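Local coordinates for protein 5'-Methylthioadenosine Nucleosidase (Arabidopsis thaliana, PDB 2H8G) that is a nucleosidase of the phosphorylase superfamily that holds adenine in a pocket beside its central beta-sheet, at residues 40-45 with 251-256; 112-117 with 246-251. All blocks are in the same frame, centred on the assembly; numbering follows the deposited sequence.

Contact 1 (40-45 with 251-256)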
loop_
_atom_site.group_PDB
_atom_site.type_symbol
_atom_site.label_atom_id
_atom_site.label_comp_id
_atom_site.label_asym_id
_atom_site.label_seq_id
_atom_site.Cartn_x
_atom_site.Cartn_y
_atom_site.Cartn_z
ATOM N N LEU A 40 -9.315 13.858 15.430
ATOM C CA LEU A 40 -10.151 14.920 15.989
ATOM C C LEU A 40 -9.680 15.444 17.342
ATOM O O LEU A 40 -9.584 16.655 17.538
ATOM C CB LEU A 40 -11.610 14.460 16.089
ATOM C CG LEU A 40 -12.357 14.329 14.757
ATOM C CD1 LEU A 40 -13.760 13.794 15.004
ATOM C CD2 LEU A 40 -12.408 15.686 14.061
ATOM N N PRO A 41 -9.381 14.546 18.295
ATOM C CA PRO A 41 -8.924 15.009 19.609
ATOM C C PRO A 41 -7.729 15.953 19.496
ATOM O O PRO A 41 -7.660 16.969 20.189
ATOM C CB PRO A 41 -8.568 13.709 20.324
ATOM C CG PRO A 41 -9.534 12.728 19.728
ATOM C CD PRO A 41 -9.473 13.075 18.263
ATOM N N LEU A 42 -6.794 15.611 18.613
ATOM C CA LEU A 42 -5.596 16.416 18.408
ATOM C C LEU A 42 -5.910 17.700 17.646
ATOM O O LEU A 42 -5.352 18.756 17.938
ATOM C CB LEU A 42 -4.542 15.603 17.646
ATOM C CG LEU A 42 -3.144 16.211 17.522
ATOM C CD1 LEU A 42 -2.540 16.406 18.904
ATOM C CD2 LEU A 42 -2.263 15.292 16.688
ATOM N N VAL A 43 -6.801 17.604 16.664
ATOM C CA VAL A 43 -7.190 18.765 15.872
ATOM C C VAL A 43 -7.813 19.829 16.776
ATOM O O VAL A 43 -7.453 21.004 16.710
ATOM C CB VAL A 43 -8.212 18.379 14.778
ATOM C CG1 VAL A 43 -8.765 19.632 14.106
ATOM C CG2 VAL A 43 -7.549 17.478 13.743
ATOM N N ASN A 44 -8.745 19.401 17.620
ATOM C CA ASN A 44 -9.432 20.299 18.542
ATOM C C ASN A 44 -8.473 20.879 19.576
ATOM O O ASN A 44 -8.587 22.044 19.955
ATOM C CB ASN A 44 -10.569 19.549 19.246
ATOM C CG ASN A 44 -11.686 19.151 18.292
ATOM O OD1 ASN A 44 -12.523 18.305 18.613
ATOM N ND2 ASN A 44 -11.710 19.770 17.115
ATOM N N LYS A 45 -7.524 20.063 20.024
ATOM C CA LYS A 45 -6.550 20.496 21.020
ATOM C C LYS A 45 -5.729 21.691 20.544
ATOM O O LYS A 45 -5.460 22.612 21.314
ATOM C CB LYS A 45 -5.614 19.339 21.379
ATOM C CG LYS A 45 -4.516 19.709 22.363
ATOM C CD LYS A 45 -5.083 20.135 23.706
ATOM C CE LYS A 45 -3.972 20.510 24.674
ATOM N NZ LYS A 45 -4.502 20.868 26.018
ATOM N N THR A 251 -0.232 12.676 24.807
ATOM C CA THR A 251 1.162 12.414 24.495
ATOM C C THR A 251 1.574 13.180 23.242
ATOM O O THR A 251 2.649 13.769 23.197
ATOM C CB THR A 251 1.402 10.905 24.296
ATOM O OG1 THR A 251 1.049 10.217 25.503
ATOM C CG2 THR A 251 2.869 10.625 23.974
ATOM N N ALA A 252 0.714 13.181 22.227
ATOM C CA ALA A 252 1.018 13.888 20.989
ATOM C C ALA A 252 1.263 15.363 21.273
ATOM O O ALA A 252 2.137 15.982 20.672
ATOM C CB ALA A 252 -0.124 13.726 19.994
ATOM N N THR A 253 0.492 15.918 22.200
ATOM C CA THR A 253 0.644 17.322 22.559
ATOM C C THR A 253 1.995 17.563 23.218
ATOM O O THR A 253 2.669 18.549 22.921
ATOM C CB THR A 253 -0.475 17.775 23.506
ATOM O OG1 THR A 253 -1.733 17.676 22.828
ATOM C CG2 THR A 253 -0.253 19.212 23.948
ATOM N N LYS A 254 2.396 16.660 24.109
ATOM C CA LYS A 254 3.681 16.796 24.779
ATOM C C LYS A 254 4.816 16.659 23.770
ATOM O O LYS A 254 5.850 17.308 23.891
ATOM C CB LYS A 254 3.831 15.738 25.873
ATOM C CG LYS A 254 2.908 15.950 27.057
ATOM C CD LYS A 254 3.108 14.868 28.101
ATOM C CE LYS A 254 2.190 15.079 29.292
ATOM N NZ LYS A 254 2.480 16.369 29.977
ATOM N N VAL A 255 4.619 15.813 22.767
ATOM C CA VAL A 255 5.640 15.619 21.752
ATOM C C VAL A 255 5.790 16.890 20.918
ATOM O O VAL A 255 6.904 17.327 20.633
ATOM C CB VAL A 255 5.290 14.418 20.842
ATOM C CG1 VAL A 255 6.208 14.392 19.631
ATOM C CG2 VAL A 255 5.432 13.116 21.634
ATOM N N ILE A 256 4.666 17.490 20.540
ATOM C CA ILE A 256 4.700 18.716 19.752
ATOM C C ILE A 256 5.416 19.832 20.507
ATOM O O ILE A 256 6.269 20.522 19.947
ATOM C CB ILE A 256 3.275 19.181 19.374
ATOM C CG1 ILE A 256 2.734 18.300 18.248
ATOM C CG2 ILE A 256 3.288 20.640 18.940
ATOM C CD1 ILE A 256 3.614 18.293 17.009
#
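Leu-42 reaches across from the short helix 36-45 and sets its CD1 methyl 3.8 Å from Ala-252 CB on the long helix 233-259. The CA-CB bond of the leucine does not itself aim at the partner helix; with CG anti to the backbone N (chi1 -171°), the branch swings over far enough for one of its two methyls to make the touch. One turn further on, the other half of the contact is Lys-45 against Thr-253. The lysine chain is bent at chi2 (63°) and extended beyond it, and it runs across the threonine side chain at about a right angle. Lys-45 CG lies 3.5 Å from Thr-253 OG1, and farther out CE passes 4.0 Å from Thr-253 CG2. The lysine packs through its carbons CG and CE, while the hydroxyl of Thr-253 is hydrogen-bonded to Glu-249 OE2, one turn earlier in its own helix. The helix segments stay 10.7 Å apart and cross at -48°, a wide spacing that only side chains bridge. Phe-31 of strand 28-32 touches both Leu-42 and Ala-252, placing the two helices side by side on the sheet, with Phe-46 following the shorter helix and packing on Thr-253.

Contact 2 (112-117 with 246-251); sequences INAGTC and AALEGT. With ADE (adenine), chain C.
Leu-248 meets Gly-115 through a single methyl, CD2, which stands 3.6 Å from Gly-115 CA and 3.7 Å from Gly-115 N. Along 246-251, Ala-246 O, in mid-helix, accepts the backbone N-H of Gly-250 at 3.1 Å. Ala-247 does the same for Thr-251, and the next residue, Leu-248, points toward the strand. A chi1 of 178° carries CG away from the backbone N and extends the branch to the sheet, where CD2 lies over the glycine backbone and CD1 comes within 4.3 Å of Ala-114 CB. This is a helix packed on the face of a mixed sheet, in the alpha/beta architecture of the phosphorylase superfamily; strand 112-117 runs between strands 28-32 and 217-226 and is nearly antiparallel to the helix, at 153°. Farther along that strand the chain enters the adenine pocket, where Cys-117 C is 3.4 Å from N7 of the base and Thr-116 lies alongside, its hydroxyl hydrogen-bonded to Glu-38. Next in the helix, Glu-249 turns to another neighbour, packing on Pro-41 and Lys-45 of helix 36-45.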
loop_
_atom_site.group_PDB
_atom_site.type_symbol
_atom_site.label_atom_id
_atom_site.label_comp_id
_atom_site.label_asym_id
_atom_site.label_seq_id
_atom_site.Cartn_x
_atom_site.Cartn_y
_atom_site.Cartn_z
ATOM N N ILE A 112 4.975 12.118 11.899
ATOM C CA ILE A 112 4.596 11.394 13.102
ATOM C C ILE A 112 3.367 10.568 12.758
ATOM O O ILE A 112 2.332 11.121 12.392
ATOM C CB ILE A 112 4.208 12.327 14.275
ATOM C CG1 ILE A 112 5.378 13.244 14.637
ATOM C CG2 ILE A 112 3.798 11.481 15.485
ATOM C CD1 ILE A 112 5.050 14.241 15.735
ATOM N N ASN A 113 3.494 9.248 12.837
ATOM C CA ASN A 113 2.368 8.355 12.578
ATOM C C ASN A 113 1.795 8.069 13.962
ATOM O O ASN A 113 2.402 7.363 14.757
ATOM C CB ASN A 113 2.854 7.052 11.925
ATOM C CG ASN A 113 1.739 6.031 11.742
ATOM O OD1 ASN A 113 1.974 4.823 11.834
ATOM N ND2 ASN A 113 0.526 6.509 11.463
ATOM N N ALA A 114 0.639 8.653 14.262
ATOM C CA ALA A 114 0.015 8.460 15.566
ATOM C C ALA A 114 -1.282 7.693 15.408
ATOM O O ALA A 114 -2.065 7.967 14.502
ATOM C CB ALA A 114 -0.253 9.818 16.221
ATOM N N GLY A 115 -1.508 6.721 16.286
ATOM C CA GLY A 115 -2.732 5.952 16.206
ATOM C C GLY A 115 -2.811 4.880 17.268
ATOM O O GLY A 115 -1.883 4.703 18.062
ATOM N N THR A 116 -3.939 4.178 17.280
ATOM C CA THR A 116 -4.182 3.096 18.216
ATOM C C THR A 116 -3.565 1.805 17.688
ATOM O O THR A 116 -3.266 1.678 16.499
ATOM C CB THR A 116 -5.696 2.894 18.441
ATOM O OG1 THR A 116 -6.369 2.798 17.180
ATOM C CG2 THR A 116 -6.265 4.055 19.224
ATOM N N CYS A 117 -3.388 0.835 18.574
ATOM C CA CYS A 117 -2.782 -0.428 18.177
ATOM C C CYS A 117 -3.081 -1.508 19.194
ATOM O O CYS A 117 -3.611 -1.234 20.272
ATOM C CB CYS A 117 -1.258 -0.267 18.080
ATOM S SG CYS A 117 -0.437 -0.008 19.681
ATOM N N ALA A 246 -7.819 9.655 23.713
ATOM C CA ALA A 246 -7.642 10.862 24.510
ATOM C C ALA A 246 -6.225 10.839 25.076
ATOM O O ALA A 246 -5.551 11.864 25.143
ATOM C CB ALA A 246 -8.662 10.905 25.638
ATOM N N ALA A 247 -5.778 9.655 25.479
ATOM C CA ALA A 247 -4.438 9.487 26.026
ATOM C C ALA A 247 -3.418 9.744 24.920
ATOM O O ALA A 247 -2.333 10.275 25.160
ATOM C CB ALA A 247 -4.272 8.071 26.574
ATOM N N LEU A 248 -3.777 9.351 23.704
ATOM C CA LEU A 248 -2.906 9.544 22.555
ATOM C C LEU A 248 -2.711 11.036 22.308
ATOM O O LEU A 248 -1.604 11.490 22.024
ATOM C CB LEU A 248 -3.516 8.876 21.323
ATOM C CG LEU A 248 -2.765 9.015 19.997
ATOM C CD1 LEU A 248 -1.348 8.470 20.140
ATOM C CD2 LEU A 248 -3.527 8.271 18.908
ATOM N N GLU A 249 -3.794 11.799 22.413
ATOM C CA GLU A 249 -3.722 13.242 22.218
ATOM C C GLU A 249 -2.783 13.869 23.245
ATOM O O GLU A 249 -1.933 14.688 22.899
ATOM C CB GLU A 249 -5.119 13.861 22.336
ATOM C CG GLU A 249 -5.143 15.390 22.347
ATOM C CD GLU A 249 -4.896 15.974 23.728
ATOM O OE1 GLU A 249 -5.688 15.679 24.648
ATOM O OE2 GLU A 249 -3.913 16.728 23.894
ATOM N N GLY A 250 -2.937 13.476 24.506
ATOM C CA GLY A 250 -2.094 14.021 25.555
ATOM C C GLY A 250 -0.615 13.862 25.267
ATOM O O GLY A 250 0.174 14.791 25.457
ATOM N N THR A 251 -0.232 12.676 24.807
ATOM C CA THR A 251 1.162 12.414 24.495
ATOM C C THR A 251 1.574 13.180 23.242
ATOM O O THR A 251 2.649 13.769 23.197
ATOM C CB THR A 251 1.402 10.905 24.296
ATOM O OG1 THR A 251 1.049 10.217 25.503
ATOM C CG2 THR A 251 2.869 10.625 23.974
HETATM N N9 ADE C . -5.536 -1.494 16.048
HETATM C C8 ADE C . -5.982 -1.637 17.317
HETATM N N7 ADE C . -5.851 -2.894 17.804
HETATM C C5 ADE C . -5.285 -3.588 16.769
HETATM C C6 ADE C . -4.871 -4.959 16.591
HETATM N N6 ADE C . -5.016 -5.853 17.562
HETATM N N1 ADE C . -4.309 -5.325 15.345
HETATM C C2 ADE C . -4.168 -4.387 14.350
HETATM N N3 ADE C . -4.537 -3.052 14.437
HETATM C C4 ADE C . -5.081 -2.735 15.670
#

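Helix 233-259 is common to both contacts, whose centres lie about 8 Å apart; its segments 246-251 and 251-256 overlap at Thr-251. Along the chain the order is 40-45, 112-117, then the two helix segments, so contact 2 falls within the span bridged by contact 1. The C-terminal helix therefore packs on both the early helix and the strand, with successive residues turned to each. Contact 2 is buried, on a strand whose later residues line the adenine pocket; contact 1 is partly buried, farther from the centre of the chain. They also touch directly: Lys-45 CG is 3.4 Å from Glu-249 OE2, and Val-255 CG1 is 4.1 Å from Ile-112 CD1, so the two helices pack on each other and on the sheet.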